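Local coordinates for angiotensin-converting enzyme (Anopheles gambiae, PDB 6S1Y), which probably acts as a zinc-dependent dipeptidyl carboxypeptidase, cutting dipeptides from the C-terminal ends of peptides in the manner of angiotensin-converting enzymes, at residues A[485-490]-A[495-500]; A[438-443]-A[460-465]; A[253-258]-A[432-437]. One frame throughout, in Å; residues are numbered along the deposited sequence.

Contact 1. Residues A[485-490]-A[495-500]; sequences KYHVSA and LRYFVS. With KSN ((2~{S})-2-[[(4~{S})-4-azanyl-5-oxidanyl-5-oxidanylidene-pentanoyl]amino]pentanedioic acid), chain H.
Tyr497 OH is gripped twice. It donates to O15 of the bound gamma-glutamyl dipeptide KSN at 2.7 Å, and it is reached by His487 NE2 at 3.0 Å, a weak bond whose N-H...O angle is only 135°. The phenol oxygen lies in the plane of the imidazole, at its edge, while the two rings stand almost perpendicular, their planes at 89°. His487 and Tyr497 come from opposite directions, the first from the short helix 486-489 and the second from helix 495-514. Together they form one wall of a gluzincin active site: the HExxH histidines His357 and His361, with Glu385, hold the zinc ion, and the Tyr497 side chain comes within about 4 Å of the metal. In relatives of this family the equivalent tyrosine is thought to steady the tetrahedral intermediate, a role probably kept here. Lys485, at the N-cap position of helix 486-489, donates from NZ to KSN O19 at 2.9 Å. The bend at its chi2 (65°) turns the chain toward this carboxylate, which Gln255 also binds; Tyr494 OH is a further hydrogen-bond partner of the ligand. Between the two carboxylate contacts, His487 CE1 lies 3.6 Å from KSN C04.

Contact 2. Residues A[438-443]-A[460-465]; sequences LDKYRW and WEMRSR
Tyr441 presents the edge of its ring to Met462, whose SD lies near the ring plane, and Phe459, from the same helix as Met462, also meets that ring edge-to-face. Within helix 431-447 the indole of Trp443 has the carbonyl oxygen of Asp439 over one face, 2.9 Å above the plane and offset toward the rim. The contact joins two consecutive helices of the mainly helical ACE fold, 431-447 and 455-467, at a single methionine. The chain of Met462 runs straight out from its helix and bends only at its last torsion (chi3 38°), which lays the terminal methyl on the neighbouring backbone. There CE sits 3.3 Å from Tyr441 N and 3.6 Å from Lys440 CB, with Tyr441 CB 3.9 Å away. The aliphatic part of Lys440 passes the methyl at a slant, so CB, CG and CD all touch it, while the ammonium group continues to Tyr436 OH. Tyr441 OH, in turn, bonds to the backbone oxygen of Tyr455, tying the Tyr441 side chain to the first turn of the partner helix. On the far side of helix 431-447, Asp439 and Arg442 form a salt bridge one turn apart. Asp439 OD2 accepts from the backbone N of Tyr494 and Leu495, so the carboxylate also holds the backbone at these two residues. Arg442 meets the acid side-on with both NE and NH2 on the same oxygen: NH2 approaches the syn lone pair of Asp439 OD1 at 2.9 Å, and Arg442 NE lies 3.2 Å from Asp439 OD1, nearly in line with its bond to CG.

Contact 3. Residues A[253-258]-A[432-437]; sequences WAQTWD and LPFAYT. With KSN ((2~{S})-2-[[(4~{S})-4-azanyl-5-oxidanyl-5-oxidanylidene-pentanoyl]amino]pentanedioic acid), chain H.
Gln255 and Phe434 are brought together by two contrasting first torsions. CG of Gln255 lies between its own backbone N and carbonyl carbon (chi1 68°), whereas the ring of Phe434 stands opposite the backbone N (chi1 174°) and reaches out from its helix beneath the glutamine. The result is a CH-pi contact between the coil 253-258 and helix 431-447, on the side of the ACE substrate cleft where the ligand's alpha-carboxylate, beside its amine, is bound; in ACE relatives this pocket probably takes the substrate's C-terminal carboxylate. Gln255 CB sits almost straight above the ring, 3.4 Å from the centroid of Phe434. Beyond CG the glutamine chain is extended, carrying the amide past the ring toward the ligand. Its OE1 passes beyond the rim, 3.7 Å from Phe434 CZ, with the amide plane turned 34° from the ring. Both ends of this amide are used: Gln255 NE2 donates to KSN O19 at 3.0 Å in a nearly straight bond, and OE1 accepts from Lys485 NZ, which probably fixes which way round the amide sits. Gln255 is thus a first-shell ligand group, and Phe434 lies behind it in the second shell. Trp253 adds to the same side of the phenyl plane, toward CE1. Its CB is 3.9 Å from Phe434 CE1, and its backbone O approaches the same carbon at 3.6 Å, while its indole turns away to bond Ala484 O through NE1 and to meet the ammonium of Lys485. Asn251 OD1 accepts from the backbone N of both Trp253 and Gln255, and between them Ala254 adopts a left-handed backbone conformation, turning the coil. That turn is spanned by Trp257, whose NE1 donates at 2.9 Å to Ala254 O from well above the carbonyl plane.

Along the chain contact 3 closes first, contact 2 follows and contact 1 comes last. Their centres are 11 to 13 Å apart, contact 1 lying deepest, about 5 Å from the chain centre, and contact 2 farthest out, at about 17 Å. Helix 431-447 is the shared element: its earlier part serves contact 3 and its middle contact 2, with Met462 CE 3.4 Å from Thr437 O where the two adjoin. Contacts 1 and 3 meet at the bound ligand and again where Phe498 packs on Leu432 and Tyr436. Contact 2 borders contact 1 where Lys485 CG lies 4.0 Å from Leu438 CD1, so one helix links the outer packing to the zinc-site cleft.

Contact 1. Residues A[485-490]-A[495-500]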
loop_
_atom_site.group_PDB
_atom_site.type_symbol
_atom_site.label_atom_id
_atom_site.label_comp_id
_atom_site.label_asym_id
_atom_site.label_seq_id
_atom_site.Cartn_x
_atom_site.Cartn_y
_atom_site.Cartn_z
ATOM N N LYS A 485 -3.207 -0.548 12.717
ATOM C CA LYS A 485 -2.836 -0.295 11.324
ATOM C C LYS A 485 -4.012 -0.714 10.452
ATOM O O LYS A 485 -4.532 -1.829 10.615
ATOM C CB LYS A 485 -1.566 -1.061 10.959
ATOM C CG LYS A 485 -1.173 -1.022 9.511
ATOM C CD LYS A 485 -0.814 0.375 9.054
ATOM C CE LYS A 485 -0.616 0.421 7.535
ATOM N NZ LYS A 485 -0.669 1.833 6.983
ATOM N N TYR A 486 -4.431 0.184 9.546
ATOM C CA TYR A 486 -5.681 0.003 8.818
ATOM C C TYR A 486 -5.786 -1.401 8.245
ATOM O O TYR A 486 -6.772 -2.102 8.473
ATOM C CB TYR A 486 -5.824 1.043 7.672
ATOM C CG TYR A 486 -7.060 0.766 6.810
ATOM C CD1 TYR A 486 -8.335 1.049 7.275
ATOM C CD2 TYR A 486 -6.945 0.167 5.565
ATOM C CE1 TYR A 486 -9.468 0.773 6.511
ATOM C CE2 TYR A 486 -8.091 -0.116 4.787
ATOM C CZ TYR A 486 -9.341 0.197 5.275
ATOM O OH TYR A 486 -10.483 -0.067 4.545
ATOM N N HIS A 487 -4.767 -1.821 7.486
ATOM C CA HIS A 487 -4.869 -3.063 6.717
ATOM C C HIS A 487 -5.008 -4.294 7.602
ATOM O O HIS A 487 -5.462 -5.345 7.121
ATOM C CB HIS A 487 -3.651 -3.218 5.809
ATOM C CG HIS A 487 -3.473 -2.077 4.864
ATOM N ND1 HIS A 487 -3.274 -0.791 5.298
ATOM C CD2 HIS A 487 -3.515 -2.023 3.514
ATOM C CE1 HIS A 487 -3.178 0.008 4.253
ATOM N NE2 HIS A 487 -3.324 -0.715 3.158
ATOM N N VAL A 488 -4.624 -4.199 8.870
ATOM C CA VAL A 488 -4.827 -5.312 9.781
ATOM C C VAL A 488 -6.285 -5.373 10.223
ATOM O O VAL A 488 -6.928 -6.421 10.140
ATOM C CB VAL A 488 -3.868 -5.194 10.977
ATOM C CG1 VAL A 488 -4.146 -6.285 11.997
ATOM C CG2 VAL A 488 -2.405 -5.299 10.536
ATOM N N SER A 489 -6.832 -4.233 10.669
ATOM C CA SER A 489 -8.238 -4.161 11.040
ATOM C C SER A 489 -9.171 -4.471 9.873
ATOM O O SER A 489 -10.297 -4.930 10.104
ATOM C CB SER A 489 -8.585 -2.766 11.569
ATOM O OG SER A 489 -8.266 -2.598 12.929
ATOM N N ALA A 490 -8.755 -4.193 8.632
ATOM C CA ALA A 490 -9.603 -4.406 7.458
ATOM C C ALA A 490 -9.254 -5.667 6.678
ATOM O O ALA A 490 -9.802 -5.877 5.591
ATOM C CB ALA A 490 -9.533 -3.207 6.500
ATOM N N LEU A 495 1.577 -7.765 1.664
ATOM C CA LEU A 495 2.738 -8.074 0.833
ATOM C C LEU A 495 2.634 -7.428 -0.547
ATOM O O LEU A 495 3.662 -7.155 -1.175
ATOM C CB LEU A 495 2.910 -9.589 0.697
ATOM C CG LEU A 495 4.260 -9.956 0.062
ATOM C CD1 LEU A 495 5.351 -9.938 1.113
ATOM C CD2 LEU A 495 4.198 -11.306 -0.630
ATOM N N ARG A 496 1.417 -7.167 -1.028
ATOM C CA ARG A 496 1.252 -6.410 -2.273
ATOM C C ARG A 496 2.138 -5.163 -2.304
ATOM O O ARG A 496 2.680 -4.804 -3.360
ATOM C CB ARG A 496 -0.214 -6.000 -2.457
ATOM C CG ARG A 496 -0.806 -5.227 -1.283
ATOM C CD ARG A 496 -2.323 -5.051 -1.418
ATOM N NE ARG A 496 -3.050 -6.316 -1.369
ATOM C CZ ARG A 496 -4.366 -6.425 -1.563
ATOM N NH1 ARG A 496 -5.075 -5.344 -1.799
ATOM N NH2 ARG A 496 -4.968 -7.616 -1.525
ATOM N N TYR A 497 2.280 -4.470 -1.159
ATOM C CA TYR A 497 3.032 -3.216 -1.162
ATOM C C TYR A 497 4.537 -3.476 -1.160
ATOM O O TYR A 497 5.297 -2.754 -1.805
ATOM C CB TYR A 497 2.612 -2.345 0.023
ATOM C CG TYR A 497 1.117 -2.051 0.070
ATOM C CD1 TYR A 497 0.543 -1.049 -0.732
ATOM C CD2 TYR A 497 0.278 -2.769 0.907
ATOM C CE1 TYR A 497 -0.815 -0.789 -0.689
ATOM C CE2 TYR A 497 -1.084 -2.523 0.941
ATOM C CZ TYR A 497 -1.622 -1.535 0.142
ATOM O OH TYR A 497 -2.973 -1.275 0.200
ATOM N N PHE A 498 4.983 -4.539 -0.500
ATOM C CA PHE A 498 6.381 -4.938 -0.604
ATOM C C PHE A 498 6.749 -5.251 -2.053
ATOM O O PHE A 498 7.754 -4.756 -2.585
ATOM C CB PHE A 498 6.640 -6.161 0.296
ATOM C CG PHE A 498 8.076 -6.607 0.308
ATOM C CD1 PHE A 498 8.581 -7.411 -0.704
ATOM C CD2 PHE A 498 8.930 -6.211 1.326
ATOM C CE1 PHE A 498 9.915 -7.817 -0.691
ATOM C CE2 PHE A 498 10.255 -6.610 1.345
ATOM C CZ PHE A 498 10.747 -7.414 0.323
ATOM N N VAL A 499 5.944 -6.079 -2.710
ATOM C CA VAL A 499 6.212 -6.424 -4.102
ATOM C C VAL A 499 6.200 -5.173 -4.966
ATOM O O VAL A 499 7.103 -4.951 -5.784
ATOM C CB VAL A 499 5.190 -7.470 -4.584
ATOM C CG1 VAL A 499 5.384 -7.796 -6.042
ATOM C CG2 VAL A 499 5.341 -8.729 -3.781
ATOM N N SER A 500 5.189 -4.321 -4.782
ATOM C CA SER A 500 5.130 -3.060 -5.514
ATOM C C SER A 500 6.409 -2.247 -5.370
ATOM O O SER A 500 6.910 -1.675 -6.339
ATOM C CB SER A 500 3.956 -2.225 -5.017
ATOM O OG SER A 500 4.056 -0.923 -5.559
HETATM C C10 KSN H . -8.185 -1.105 0.150
HETATM C C13 KSN H . -4.533 1.268 -1.475
HETATM C C17 KSN H . -0.411 2.672 3.406
HETATM C C02 KSN H . -0.117 2.798 1.906
HETATM C C03 KSN H . -1.257 2.385 0.964
HETATM C C04 KSN H . -2.662 2.371 1.543
HETATM C C05 KSN H . -3.676 3.317 0.848
HETATM C C07 KSN H . -5.147 1.396 -0.059
HETATM C C08 KSN H . -6.605 0.961 0.017
HETATM C C09 KSN H . -6.794 -0.550 -0.214
HETATM N N01 KSN H . 1.061 1.999 1.550
HETATM N N06 KSN H . -4.872 2.824 0.149
HETATM O O11 KSN H . -8.943 -0.441 0.923
HETATM O O12 KSN H . -8.586 -2.233 -0.301
HETATM O O14 KSN H . -4.692 2.226 -2.282
HETATM O O15 KSN H . -3.862 0.278 -1.821
HETATM O O16 KSN H . -3.523 4.499 0.939
HETATM O O18 KSN H . -0.968 3.647 3.979
HETATM O O19 KSN H . -0.126 1.664 4.106
#

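Contact 2. Residues A[438-443]-A[460-465]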
loop_
_atom_site.group_PDB
_atom_site.type_symbol
_atom_site.label_atom_id
_atom_site.label_comp_id
_atom_site.label_asym_id
_atom_site.label_seq_id
_atom_site.Cartn_x
_atom_site.Cartn_y
_atom_site.Cartn_z
ATOM N N LEU A 438 4.776 -6.775 8.306
ATOM C CA LEU A 438 3.337 -6.884 8.542
ATOM C C LEU A 438 2.798 -8.253 8.119
ATOM O O LEU A 438 1.976 -8.847 8.829
ATOM C CB LEU A 438 2.581 -5.780 7.810
ATOM C CG LEU A 438 2.454 -4.423 8.485
ATOM C CD1 LEU A 438 1.256 -3.690 7.899
ATOM C CD2 LEU A 438 2.284 -4.578 9.988
ATOM N N ASP A 439 3.211 -8.757 6.959
ATOM C CA ASP A 439 2.724 -10.075 6.579
ATOM C C ASP A 439 3.572 -11.196 7.148
ATOM O O ASP A 439 3.032 -12.268 7.443
ATOM C CB ASP A 439 2.587 -10.167 5.060
ATOM C CG ASP A 439 1.235 -9.570 4.579
ATOM O OD1 ASP A 439 0.496 -9.051 5.442
ATOM O OD2 ASP A 439 0.898 -9.639 3.373
ATOM N N LYS A 440 4.865 -10.988 7.379
ATOM C CA LYS A 440 5.602 -12.021 8.101
ATOM C C LYS A 440 4.939 -12.259 9.447
ATOM O O LYS A 440 4.734 -13.401 9.850
ATOM C CB LYS A 440 7.071 -11.632 8.261
ATOM C CG LYS A 440 7.975 -12.728 8.792
ATOM C CD LYS A 440 9.356 -12.163 9.186
ATOM C CE LYS A 440 10.344 -13.250 9.689
ATOM N NZ LYS A 440 10.883 -14.065 8.575
ATOM N N TYR A 441 4.525 -11.186 10.121
ATOM C CA TYR A 441 3.794 -11.343 11.372
ATOM C C TYR A 441 2.470 -12.059 11.146
ATOM O O TYR A 441 2.132 -13.007 11.870
ATOM C CB TYR A 441 3.553 -9.988 12.025
ATOM C CG TYR A 441 2.711 -10.065 13.265
ATOM C CD1 TYR A 441 3.257 -10.467 14.465
ATOM C CD2 TYR A 441 1.361 -9.739 13.241
ATOM C CE1 TYR A 441 2.493 -10.543 15.604
ATOM C CE2 TYR A 441 0.592 -9.805 14.386
ATOM C CZ TYR A 441 1.166 -10.205 15.563
ATOM O OH TYR A 441 0.403 -10.262 16.705
ATOM N N ARG A 442 1.689 -11.615 10.157
ATOM C CA ARG A 442 0.365 -12.210 9.993
ATOM C C ARG A 442 0.466 -13.647 9.501
ATOM O O ARG A 442 -0.316 -14.502 9.927
ATOM C CB ARG A 442 -0.497 -11.347 9.067
ATOM C CG ARG A 442 -0.960 -10.077 9.772
ATOM C CD ARG A 442 -2.066 -9.303 9.025
ATOM N NE ARG A 442 -1.620 -8.670 7.784
ATOM C CZ ARG A 442 -2.391 -7.917 6.993
ATOM N NH1 ARG A 442 -3.679 -7.679 7.270
ATOM N NH2 ARG A 442 -1.866 -7.397 5.904
ATOM N N TRP A 443 1.434 -13.954 8.632
ATOM C CA TRP A 443 1.650 -15.353 8.269
ATOM C C TRP A 443 1.899 -16.198 9.514
ATOM O O TRP A 443 1.425 -17.338 9.609
ATOM C CB TRP A 443 2.838 -15.511 7.326
ATOM C CG TRP A 443 2.699 -14.829 6.042
ATOM C CD1 TRP A 443 1.542 -14.425 5.452
ATOM C CD2 TRP A 443 3.759 -14.438 5.166
ATOM N NE1 TRP A 443 1.816 -13.808 4.250
ATOM C CE2 TRP A 443 3.165 -13.798 4.051
ATOM C CE3 TRP A 443 5.157 -14.571 5.205
ATOM C CZ2 TRP A 443 3.916 -13.288 2.996
ATOM C CZ3 TRP A 443 5.909 -14.049 4.150
ATOM C CH2 TRP A 443 5.289 -13.419 3.066
ATOM N N TRP A 460 6.045 -6.463 18.136
ATOM C CA TRP A 460 7.045 -5.423 18.338
ATOM C C TRP A 460 8.464 -5.975 18.244
ATOM O O TRP A 460 9.390 -5.242 17.886
ATOM C CB TRP A 460 6.821 -4.734 19.683
ATOM C CG TRP A 460 5.588 -3.879 19.695
ATOM C CD1 TRP A 460 4.476 -4.019 20.490
ATOM C CD2 TRP A 460 5.340 -2.741 18.859
ATOM N NE1 TRP A 460 3.541 -3.024 20.189
ATOM C CE2 TRP A 460 4.050 -2.242 19.186
ATOM C CE3 TRP A 460 6.075 -2.100 17.857
ATOM C CZ2 TRP A 460 3.507 -1.131 18.561
ATOM C CZ3 TRP A 460 5.516 -0.998 17.228
ATOM C CH2 TRP A 460 4.248 -0.527 17.590
ATOM N N GLU A 461 8.656 -7.263 18.532
ATOM C CA GLU A 461 9.977 -7.859 18.368
ATOM C C GLU A 461 10.357 -7.901 16.892
ATOM O O GLU A 461 11.493 -7.571 16.528
ATOM C CB GLU A 461 10.018 -9.267 18.996
ATOM C CG GLU A 461 11.321 -10.030 18.745
ATOM C CD GLU A 461 11.279 -11.481 19.251
ATOM O OE1 GLU A 461 10.896 -12.380 18.468
ATOM O OE2 GLU A 461 11.607 -11.714 20.437
ATOM N N MET A 462 9.415 -8.283 16.025
ATOM C CA MET A 462 9.709 -8.288 14.593
ATOM C C MET A 462 9.907 -6.869 14.058
ATOM O O MET A 462 10.812 -6.626 13.257
ATOM C CB MET A 462 8.586 -9.007 13.833
ATOM C CG MET A 462 8.626 -10.540 13.965
ATOM S SD MET A 462 7.338 -11.403 13.005
ATOM C CE MET A 462 7.378 -10.339 11.605
ATOM N N ARG A 463 9.080 -5.913 14.491
ATOM C CA ARG A 463 9.285 -4.536 14.039
ATOM C C ARG A 463 10.681 -4.046 14.426
ATOM O O ARG A 463 11.352 -3.348 13.648
ATOM C CB ARG A 463 8.208 -3.606 14.619
ATOM C CG ARG A 463 6.752 -3.946 14.238
ATOM C CD ARG A 463 6.355 -3.494 12.826
ATOM N NE ARG A 463 6.636 -2.074 12.658
ATOM C CZ ARG A 463 7.601 -1.587 11.878
ATOM N NH1 ARG A 463 8.372 -2.389 11.131
ATOM N NH2 ARG A 463 7.790 -0.293 11.857
ATOM N N SER A 464 11.138 -4.388 15.627
ATOM C CA SER A 464 12.478 -3.986 16.036
ATOM C C SER A 464 13.531 -4.685 15.185
ATOM O O SER A 464 14.467 -4.041 14.695
ATOM C CB SER A 464 12.677 -4.285 17.527
ATOM O OG SER A 464 13.995 -3.990 17.945
ATOM N N ARG A 465 13.379 -5.982 14.949
ATOM C CA ARG A 465 14.420 -6.716 14.226
ATOM C C ARG A 465 14.625 -6.151 12.827
ATOM O O ARG A 465 15.758 -5.899 12.400
ATOM C CB ARG A 465 14.082 -8.200 14.155
ATOM C CG ARG A 465 14.964 -8.958 13.161
ATOM C CD ARG A 465 15.158 -10.430 13.530
ATOM N NE ARG A 465 15.995 -11.092 12.518
ATOM C CZ ARG A 465 17.329 -11.032 12.483
ATOM N NH1 ARG A 465 17.995 -11.662 11.528
ATOM N NH2 ARG A 465 17.996 -10.355 13.410
#

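Contact 3. Residues A[253-258]-A[432-437]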
loop_
_atom_site.group_PDB
_atom_site.type_symbol
_atom_site.label_atom_id
_atom_site.label_comp_id
_atom_site.label_asym_id
_atom_site.label_seq_id
_atom_site.Cartn_x
_atom_site.Cartn_y
_atom_site.Cartn_z
ATOM N N TRP A 253 2.811 4.807 12.256
ATOM C CA TRP A 253 3.344 3.466 12.143
ATOM C C TRP A 253 4.827 3.451 11.793
ATOM O O TRP A 253 5.418 2.376 11.691
ATOM C CB TRP A 253 2.527 2.708 11.097
ATOM C CG TRP A 253 1.064 2.883 11.355
ATOM C CD1 TRP A 253 0.289 2.124 12.169
ATOM C CD2 TRP A 253 0.210 3.908 10.819
ATOM N NE1 TRP A 253 -1.005 2.593 12.171
ATOM C CE2 TRP A 253 -1.073 3.703 11.362
ATOM C CE3 TRP A 253 0.405 4.967 9.917
ATOM C CZ2 TRP A 253 -2.157 4.499 11.025
ATOM C CZ3 TRP A 253 -0.678 5.780 9.598
ATOM C CH2 TRP A 253 -1.948 5.537 10.149
ATOM N N ALA A 254 5.438 4.623 11.610
ATOM C CA ALA A 254 6.832 4.745 11.169
ATOM C C ALA A 254 7.073 4.020 9.860
ATOM O O ALA A 254 8.185 3.531 9.611
ATOM C CB ALA A 254 7.797 4.230 12.239
ATOM N N GLN A 255 6.048 3.936 9.010
ATOM C CA GLN A 255 6.199 3.168 7.779
ATOM C C GLN A 255 6.926 3.952 6.696
ATOM O O GLN A 255 7.584 3.362 5.843
ATOM C CB GLN A 255 4.830 2.714 7.275
ATOM C CG GLN A 255 3.915 3.812 6.770
ATOM C CD GLN A 255 2.529 3.261 6.452
ATOM O OE1 GLN A 255 1.857 2.719 7.341
ATOM N NE2 GLN A 255 2.131 3.313 5.184
ATOM N N THR A 256 6.787 5.271 6.691
ATOM C CA THR A 256 7.537 6.154 5.814
ATOM C C THR A 256 7.926 7.357 6.657
ATOM O O THR A 256 7.155 7.777 7.530
ATOM C CB THR A 256 6.725 6.599 4.593
ATOM O OG1 THR A 256 5.485 7.148 5.035
ATOM C CG2 THR A 256 6.414 5.411 3.686
ATOM N N TRP A 257 9.111 7.904 6.415
ATOM C CA TRP A 257 9.616 8.993 7.231
ATOM C C TRP A 257 9.729 10.295 6.448
ATOM O O TRP A 257 10.470 11.190 6.854
ATOM C CB TRP A 257 10.976 8.615 7.834
ATOM C CG TRP A 257 11.037 7.257 8.486
ATOM C CD1 TRP A 257 9.991 6.494 8.918
ATOM C CD2 TRP A 257 12.222 6.505 8.776
ATOM N NE1 TRP A 257 10.459 5.309 9.450
ATOM C CE2 TRP A 257 11.823 5.297 9.369
ATOM C CE3 TRP A 257 13.593 6.734 8.570
ATOM C CZ2 TRP A 257 12.746 4.322 9.770
ATOM C CZ3 TRP A 257 14.502 5.755 8.958
ATOM C CH2 TRP A 257 14.073 4.576 9.554
ATOM N N ASP A 258 8.990 10.419 5.341
ATOM C CA ASP A 258 9.021 11.612 4.511
ATOM C C ASP A 258 8.763 12.885 5.298
ATOM O O ASP A 258 9.345 13.926 4.987
ATOM C CB ASP A 258 7.999 11.473 3.370
ATOM C CG ASP A 258 6.582 11.155 3.870
ATOM O OD1 ASP A 258 6.393 10.134 4.585
ATOM O OD2 ASP A 258 5.652 11.922 3.538
ATOM N N LEU A 432 10.058 -0.779 2.834
ATOM C CA LEU A 432 10.154 -2.207 2.527
ATOM C C LEU A 432 10.283 -3.078 3.763
ATOM O O LEU A 432 9.487 -4.024 3.908
ATOM C CB LEU A 432 11.313 -2.436 1.548
ATOM C CG LEU A 432 10.921 -1.919 0.158
ATOM C CD1 LEU A 432 12.030 -1.190 -0.490
ATOM C CD2 LEU A 432 10.487 -3.071 -0.725
ATOM N N PRO A 433 11.204 -2.821 4.692
ATOM C CA PRO A 433 11.194 -3.606 5.933
ATOM C C PRO A 433 9.875 -3.527 6.670
ATOM O O PRO A 433 9.431 -4.528 7.245
ATOM C CB PRO A 433 12.346 -2.996 6.749
ATOM C CG PRO A 433 13.224 -2.281 5.693
ATOM C CD PRO A 433 12.273 -1.812 4.659
ATOM N N PHE A 434 9.234 -2.365 6.695
ATOM C CA PHE A 434 7.930 -2.274 7.332
ATOM C C PHE A 434 6.938 -3.217 6.671
ATOM O O PHE A 434 6.277 -4.006 7.346
ATOM C CB PHE A 434 7.405 -0.843 7.262
ATOM C CG PHE A 434 5.996 -0.698 7.766
ATOM C CD1 PHE A 434 5.746 -0.518 9.122
ATOM C CD2 PHE A 434 4.935 -0.732 6.893
ATOM C CE1 PHE A 434 4.461 -0.366 9.585
ATOM C CE2 PHE A 434 3.646 -0.589 7.349
ATOM C CZ PHE A 434 3.406 -0.404 8.696
ATOM N N ALA A 435 6.777 -3.107 5.346
ATOM C CA ALA A 435 5.784 -3.919 4.642
ATOM C C ALA A 435 6.061 -5.400 4.855
ATOM O O ALA A 435 5.138 -6.182 5.095
ATOM C CB ALA A 435 5.786 -3.572 3.153
ATOM N N TYR A 436 7.340 -5.790 4.823
ATOM C CA TYR A 436 7.729 -7.173 5.079
ATOM C C TYR A 436 7.231 -7.661 6.439
ATOM O O TYR A 436 6.659 -8.750 6.541
ATOM C CB TYR A 436 9.257 -7.295 5.000
ATOM C CG TYR A 436 9.826 -8.663 5.313
ATOM C CD1 TYR A 436 9.642 -9.740 4.446
ATOM C CD2 TYR A 436 10.601 -8.873 6.457
ATOM C CE1 TYR A 436 10.200 -10.988 4.735
ATOM C CE2 TYR A 436 11.150 -10.097 6.739
ATOM C CZ TYR A 436 10.943 -11.159 5.887
ATOM O OH TYR A 436 11.511 -12.389 6.189
ATOM N N THR A 437 7.438 -6.869 7.497
ATOM C CA THR A 437 7.105 -7.346 8.833
ATOM C C THR A 437 5.604 -7.529 9.024
ATOM O O THR A 437 5.185 -8.334 9.856
ATOM C CB THR A 437 7.623 -6.390 9.912
ATOM O OG1 THR A 437 7.128 -5.078 9.649
ATOM C CG2 THR A 437 9.133 -6.336 9.931
HETATM C C10 KSN H . -8.185 -1.105 0.150
HETATM C C13 KSN H . -4.533 1.268 -1.475
HETATM C C17 KSN H . -0.411 2.672 3.406
HETATM C C02 KSN H . -0.117 2.798 1.906
HETATM C C03 KSN H . -1.257 2.385 0.964
HETATM C C04 KSN H . -2.662 2.371 1.543
HETATM C C05 KSN H . -3.676 3.317 0.848
HETATM C C07 KSN H . -5.147 1.396 -0.059
HETATM C C08 KSN H . -6.605 0.961 0.017
HETATM C C09 KSN H . -6.794 -0.550 -0.214
HETATM N N01 KSN H . 1.061 1.999 1.550
HETATM N N06 KSN H . -4.872 2.824 0.149
HETATM O O11 KSN H . -8.943 -0.441 0.923
HETATM O O12 KSN H . -8.586 -2.233 -0.301
HETATM O O14 KSN H . -4.692 2.226 -2.282
HETATM O O15 KSN H . -3.862 0.278 -1.821
HETATM O O16 KSN H . -3.523 4.499 0.939
HETATM O O18 KSN H . -0.968 3.647 3.979
HETATM O O19 KSN H . -0.126 1.664 4.106
#